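Local coordinates for protein tRNA (adenine(22)-N(1))-methyltransferase (Bacillus subtilis, PDB 6Q56) that catalyses the S-adenosyl-L-methionine-dependent methylation of adenosine 22 in tRNA at N1, giving N(1)-methyladenosine, at residues Ile170-Ser173 with Ala174-Val178; Gln196-Gln199 with His200-Ile204. The protein carries 2 engineered substitutions. One frame throughout, in Å; residues are numbered along the deposited sequence.

Interaction 1: Ile170-Ser173 with Ala174-Val178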
ATOM      1  N   ILE A 170     -18.308  -9.478  -3.289  1.00 35.85           N
ATOM      2  CA  ILE A 170     -18.182  -8.793  -2.010  1.00 30.62           C
ATOM      3  C   ILE A 170     -18.590  -7.338  -2.144  1.00 29.46           C
ATOM      4  O   ILE A 170     -18.461  -6.756  -3.199  1.00 31.92           O
ATOM      5  CB  ILE A 170     -16.741  -8.877  -1.466  1.00 32.77           C
ATOM      6  CG1 ILE A 170     -16.679  -8.399  -0.021  1.00 38.92           C
ATOM      7  CG2 ILE A 170     -15.800  -8.051  -2.315  1.00 35.35           C
ATOM      8  CD1 ILE A 170     -15.401  -8.761   0.697  1.00 27.81           C
ATOM      9  N   SER A 171     -19.098  -6.761  -1.066  1.00 34.17           N
ATOM     10  CA  SER A 171     -19.515  -5.367  -1.080  1.00 39.73           C
ATOM     11  C   SER A 171     -18.316  -4.439  -1.190  1.00 33.00           C
ATOM     12  O   SER A 171     -17.267  -4.700  -0.627  1.00 29.26           O
ATOM     13  CB  SER A 171     -20.300  -5.029   0.182  1.00 37.58           C
ATOM     14  OG  SER A 171     -19.479  -5.072   1.326  1.00 39.65           O
ATOM     15  N   LEU A 172     -18.481  -3.347  -1.923  1.00 28.47           N
ATOM     16  CA  LEU A 172     -17.409  -2.389  -2.080  1.00 27.88           C
ATOM     17  C   LEU A 172     -16.994  -1.927  -0.705  1.00 40.62           C
ATOM     18  O   LEU A 172     -15.823  -1.792  -0.402  1.00 39.05           O
ATOM     19  CB  LEU A 172     -17.863  -1.191  -2.896  1.00 36.80           C
ATOM     20  CG  LEU A 172     -17.942  -1.405  -4.396  1.00 40.94           C
ATOM     21  CD1 LEU A 172     -18.147  -0.083  -5.102  1.00 37.35           C
ATOM     22  CD2 LEU A 172     -16.679  -2.083  -4.879  1.00 37.08           C
ATOM     23  N   SER A 173     -17.997  -1.688   0.119  1.00 33.72           N
ATOM     24  CA  SER A 173     -17.789  -1.220   1.472  1.00 39.43           C
ATOM     25  C   SER A 173     -16.790  -2.086   2.221  1.00 37.74           C
ATOM     26  O   SER A 173     -15.792  -1.593   2.720  1.00 37.28           O
ATOM     27  CB  SER A 173     -19.112  -1.176   2.223  1.00 35.10           C
ATOM     28  OG  SER A 173     -18.912  -0.758   3.544  1.00 63.59           O
ATOM     29  N   ALA A 174     -17.065  -3.376   2.301  1.00 32.92           N
ATOM     30  CA  ALA A 174     -16.179  -4.293   3.003  1.00 38.10           C
ATOM     31  C   ALA A 174     -14.896  -4.543   2.227  1.00 24.70           C
ATOM     32  O   ALA A 174     -13.808  -4.447   2.769  1.00 32.74           O
ATOM     33  CB  ALA A 174     -16.891  -5.601   3.272  1.00 33.39           C
ATOM     34  N   GLY A 175     -15.033  -4.874   0.957  1.00 26.68           N
ATOM     35  CA  GLY A 175     -13.887  -5.145   0.122  1.00 30.60           C
ATOM     36  C   GLY A 175     -12.823  -4.080   0.243  1.00 31.51           C
ATOM     37  O   GLY A 175     -11.652  -4.376   0.408  1.00 27.51           O
ATOM     38  N   MET A 176     -13.246  -2.830   0.172  1.00 26.04           N
ATOM     39  CA  MET A 176     -12.325  -1.713   0.248  1.00 26.18           C
ATOM     40  C   MET A 176     -11.636  -1.588   1.593  1.00 33.38           C
ATOM     41  O   MET A 176     -10.514  -1.116   1.674  1.00 31.43           O
ATOM     42  CB  MET A 176     -13.051  -0.413  -0.069  1.00 25.42           C
ATOM     43  CG  MET A 176     -13.520  -0.323  -1.499  1.00 27.54           C
ATOM     44  SD  MET A 176     -13.913   1.362  -1.939  1.00 40.27           S
ATOM     45  CE  MET A 176     -14.341   1.150  -3.656  1.00 39.15           C
ATOM     46  N   LEU A 177     -12.312  -2.018   2.645  1.00 33.72           N
ATOM     47  CA  LEU A 177     -11.752  -1.926   3.977  1.00 28.52           C
ATOM     48  C   LEU A 177     -10.791  -3.050   4.311  1.00 22.67           C
ATOM     49  O   LEU A 177      -9.699  -2.808   4.785  1.00 31.61           O
ATOM     50  CB  LEU A 177     -12.862  -1.906   5.019  1.00 20.83           C
ATOM     51  CG  LEU A 177     -12.345  -1.868   6.450  1.00 28.26           C
ATOM     52  CD1 LEU A 177     -11.652  -0.552   6.734  1.00 26.55           C
ATOM     53  CD2 LEU A 177     -13.466  -2.110   7.433  1.00 36.83           C
ATOM     54  N   VAL A 178     -11.200  -4.282   4.078  1.00 26.39           N
ATOM     55  CA  VAL A 178     -10.355  -5.406   4.425  1.00 29.73           C
ATOM     56  C   VAL A 178      -9.585  -6.011   3.269  1.00 30.48           C
ATOM     57  O   VAL A 178      -8.636  -6.743   3.482  1.00 27.83           O
ATOM     58  CB  VAL A 178     -11.179  -6.502   5.118  1.00 37.39           C
ATOM     59  CG1 VAL A 178     -11.895  -5.925   6.322  1.00 34.11           C
ATOM     60  CG2 VAL A 178     -12.180  -7.112   4.163  1.00 30.46           C
TER

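Interaction 2: Gln196-Gln199 with His200-Ile204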
ATOM      1  N   GLN A 196      -9.442  -8.707  15.844  1.00 34.60           N
ATOM      2  CA  GLN A 196      -9.010  -7.780  16.874  1.00 41.69           C
ATOM      3  C   GLN A 196      -9.608  -6.404  16.620  1.00 45.31           C
ATOM      4  O   GLN A 196     -10.021  -5.725  17.547  1.00 33.84           O
ATOM      5  CB  GLN A 196      -7.480  -7.700  16.934  1.00 41.22           C
ATOM      6  CG  GLN A 196      -6.828  -8.970  17.464  1.00 56.48           C
ATOM      7  CD  GLN A 196      -5.349  -9.067  17.133  1.00 55.94           C
ATOM      8  OE1 GLN A 196      -4.771  -8.158  16.551  1.00 66.08           O
ATOM      9  NE2 GLN A 196      -4.738 -10.182  17.494  1.00 55.62           N
ATOM     10  N   GLU A 197      -9.662  -5.998  15.358  1.00 38.53           N
ATOM     11  CA  GLU A 197     -10.219  -4.701  15.008  1.00 39.35           C
ATOM     12  C   GLU A 197     -11.680  -4.637  15.412  1.00 31.26           C
ATOM     13  O   GLU A 197     -12.153  -3.625  15.899  1.00 35.04           O
ATOM     14  CB  GLU A 197     -10.088  -4.436  13.512  1.00 41.37           C
ATOM     15  CG  GLU A 197     -10.653  -3.102  13.070  1.00 47.81           C
ATOM     16  CD  GLU A 197      -9.857  -1.922  13.583  1.00 50.80           C
ATOM     17  OE1 GLU A 197      -8.675  -2.100  13.923  1.00 48.24           O
ATOM     18  OE2 GLU A 197     -10.415  -0.812  13.639  1.00 55.56           O
ATOM     19  N   LEU A 198     -12.391  -5.729  15.197  1.00 31.70           N
ATOM     20  CA  LEU A 198     -13.793  -5.781  15.541  1.00 40.48           C
ATOM     21  C   LEU A 198     -13.935  -5.675  17.051  1.00 47.93           C
ATOM     22  O   LEU A 198     -14.768  -4.931  17.549  1.00 52.66           O
ATOM     23  CB  LEU A 198     -14.424  -7.067  15.031  1.00 30.29           C
ATOM     24  CG  LEU A 198     -15.756  -7.456  15.658  1.00 40.11           C
ATOM     25  CD1 LEU A 198     -16.832  -6.426  15.373  1.00 43.72           C
ATOM     26  CD2 LEU A 198     -16.173  -8.821  15.161  1.00 31.03           C
ATOM     27  N   GLN A 199     -13.113  -6.418  17.776  1.00 42.94           N
ATOM     28  CA  GLN A 199     -13.162  -6.385  19.221  1.00 44.67           C
ATOM     29  C   GLN A 199     -12.907  -4.969  19.683  1.00 48.10           C
ATOM     30  O   GLN A 199     -13.558  -4.486  20.596  1.00 49.56           O
ATOM     31  CB  GLN A 199     -12.136  -7.333  19.826  1.00 44.34           C
ATOM     32  CG  GLN A 199     -12.452  -8.797  19.597  1.00 47.95           C
ATOM     33  CD  GLN A 199     -11.308  -9.718  19.988  1.00 57.38           C
ATOM     34  OE1 GLN A 199     -10.230  -9.265  20.372  1.00 63.26           O
ATOM     35  NE2 GLN A 199     -11.540 -11.014  19.892  1.00 52.50           N
ATOM     36  N   HIS A 200     -11.962  -4.295  19.047  1.00 40.02           N
ATOM     37  CA  HIS A 200     -11.652  -2.932  19.429  1.00 39.18           C
ATOM     38  C   HIS A 200     -12.797  -1.987  19.101  1.00 47.78           C
ATOM     39  O   HIS A 200     -12.996  -0.997  19.786  1.00 46.07           O
ATOM     40  CB  HIS A 200     -10.371  -2.445  18.767  1.00 37.76           C
ATOM     41  CG  HIS A 200     -10.045  -1.023  19.085  1.00 52.22           C
ATOM     42  ND1 HIS A 200      -9.713  -0.098  18.121  1.00 56.12           N
ATOM     43  CD2 HIS A 200     -10.031  -0.359  20.262  1.00 47.20           C
ATOM     44  CE1 HIS A 200      -9.493   1.069  18.693  1.00 46.70           C
ATOM     45  NE2 HIS A 200      -9.682   0.940  19.991  1.00 50.88           N
ATOM     46  N   THR A 201     -13.546  -2.296  18.053  1.00 39.63           N
ATOM     47  CA  THR A 201     -14.668  -1.470  17.663  1.00 41.45           C
ATOM     48  C   THR A 201     -15.793  -1.638  18.673  1.00 38.10           C
ATOM     49  O   THR A 201     -16.392  -0.675  19.100  1.00 38.20           O
ATOM     50  CB  THR A 201     -15.176  -1.832  16.261  1.00 37.60           C
ATOM     51  OG1 THR A 201     -14.174  -1.518  15.293  1.00 46.54           O
ATOM     52  CG2 THR A 201     -16.414  -1.059  15.937  1.00 43.62           C
ATOM     53  N   GLN A 202     -16.065  -2.873  19.060  1.00 37.73           N
ATOM     54  CA  GLN A 202     -17.117  -3.144  20.029  1.00 53.55           C
ATOM     55  C   GLN A 202     -16.855  -2.447  21.360  1.00 43.95           C
ATOM     56  O   GLN A 202     -17.768  -1.946  21.991  1.00 46.29           O
ATOM     57  CB  GLN A 202     -17.265  -4.643  20.252  1.00 39.89           C
ATOM     58  CG  GLN A 202     -17.656  -5.391  18.997  1.00 61.72           C
ATOM     59  CD  GLN A 202     -17.459  -6.883  19.116  1.00 80.79           C
ATOM     60  OE1 GLN A 202     -16.520  -7.350  19.760  1.00 91.22           O
ATOM     61  NE2 GLN A 202     -18.341  -7.645  18.484  1.00 78.03           N
ATOM     62  N   SER A 203     -15.599  -2.406  21.770  1.00 45.70           N
ATOM     63  CA  SER A 203     -15.241  -1.769  23.025  1.00 45.34           C
ATOM     64  C   SER A 203     -15.541  -0.283  22.986  1.00 45.97           C
ATOM     65  O   SER A 203     -15.942   0.300  23.981  1.00 52.44           O
ATOM     66  CB  SER A 203     -13.767  -2.010  23.345  1.00 52.18           C
ATOM     67  OG  SER A 203     -13.502  -3.390  23.508  1.00 61.77           O
ATOM     68  N   ILE A 204     -15.339   0.336  21.839  1.00 34.17           N
ATOM     69  CA  ILE A 204     -15.612   1.749  21.727  1.00 45.42           C
ATOM     70  C   ILE A 204     -17.119   1.957  21.679  1.00 47.98           C
ATOM     71  O   ILE A 204     -17.634   2.942  22.188  1.00 44.10           O
ATOM     72  CB  ILE A 204     -14.944   2.358  20.489  1.00 37.75           C
ATOM     73  CG1 ILE A 204     -13.433   2.257  20.608  1.00 49.36           C
ATOM     74  CG2 ILE A 204     -15.337   3.812  20.339  1.00 41.29           C
ATOM     75  CD1 ILE A 204     -12.693   2.824  19.421  1.00 59.11           C
TER

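Interaction 1: Ile170-Ser173 with Ala174-Val178
A serine N-cap opens helix 172-178: the amide of A174, three residues on, donates to the side chain of S171, with A174 N 3.1 Å from S171 OG and an N-H...O angle of 160°. The torsion explains the reach, since chi1 of 68° sets OG between the backbone N and carbonyl carbon of S171 and so brings it within bonding distance of A174 N; there it also lies 3.3 Å from A174 CB. The main chain takes over directly. G175 N donates a hydrogen bond to S171 O at 2.7 Å, approaching nearly in line with the carbonyl (C=O...N 169°), and M176 N bonds to L172 O at 2.8 Å. One residue before the cap, I170 folds its side chain against the turn, CD1 coming 3.9 Å from G175 N and CG1 4.3 Å from A174 CB. On another side, L172 and M176 run alongside each other and point the same way; their ends meet at 4.2 Å between L172 CD2 and M176 CE, and both side chains also touch Y134 of helix 127-135. A174 packs on L230 and V234 of helix 215-234. Serine capping of the first-turn amide, followed at once by i to i+4 backbone bonds, is the classic N-terminus of an alpha-helix.

Interaction 2: Gln196-Gln199 with His200-Ile204
Between E197 and T201 the main chain follows alpha-helical i to i+4 bonding, as it does for the neighbouring pairs: H200 N to Q196 O, T201 N to E197 O and Q202 N to L198 O all span 2.8 to 2.9 Å. The T201 bond is bent, its N-H...O angle 138°, and the same N-H makes a weak second bond to L198 O. Two hydroxyls add to this pattern. T201 OG1 donates to E197 O at 3.0 Å, because a chi1 of -66° leaves it anti to its own carbonyl carbon. It stands 35° above the carbonyl plane, while T201 N comes from the opposite face, so one oxygen is gripped from both faces. S203 repeats the scheme: its OG and N both bond to Q199 O, at 3.1 Å each, again from opposite faces. Such serine and threonine bonds to the carbonyl four residues back are familiar within helices, away from their ends, here in the long helix 188-210. L198 and Q202 slant across each other in van der Waals contact, L198 CD1 lying 3.7 Å from Q202 NE2 and 3.9 Å from Q202 CG. Helix 215-234 receives this side, L198 touching L231, while T201 and Q202 touch M228.

Overall arrangement
Interaction 1 precedes interaction 2 along the chain, and both belong to the helical region that follows strand 151-159 of the mixed sheet. Their centres are 18 Å apart and their nearest atoms about 6 Å, so they do not touch directly. Helix 188-210, which carries interaction 2, packs against helix 172-178 nearer its own start, with W194 against L177 and V178, and F190 against V178. Helix 215-234 is the shared neighbour, through L230 and V234 at interaction 1 and through L231, M228 and L224 at interaction 2. Helix 172-178 additionally meets helix 127-135, and so joins the C-terminal helices to the sheet-bearing methyltransferase part, Rossmann-like in keeping with its family clan.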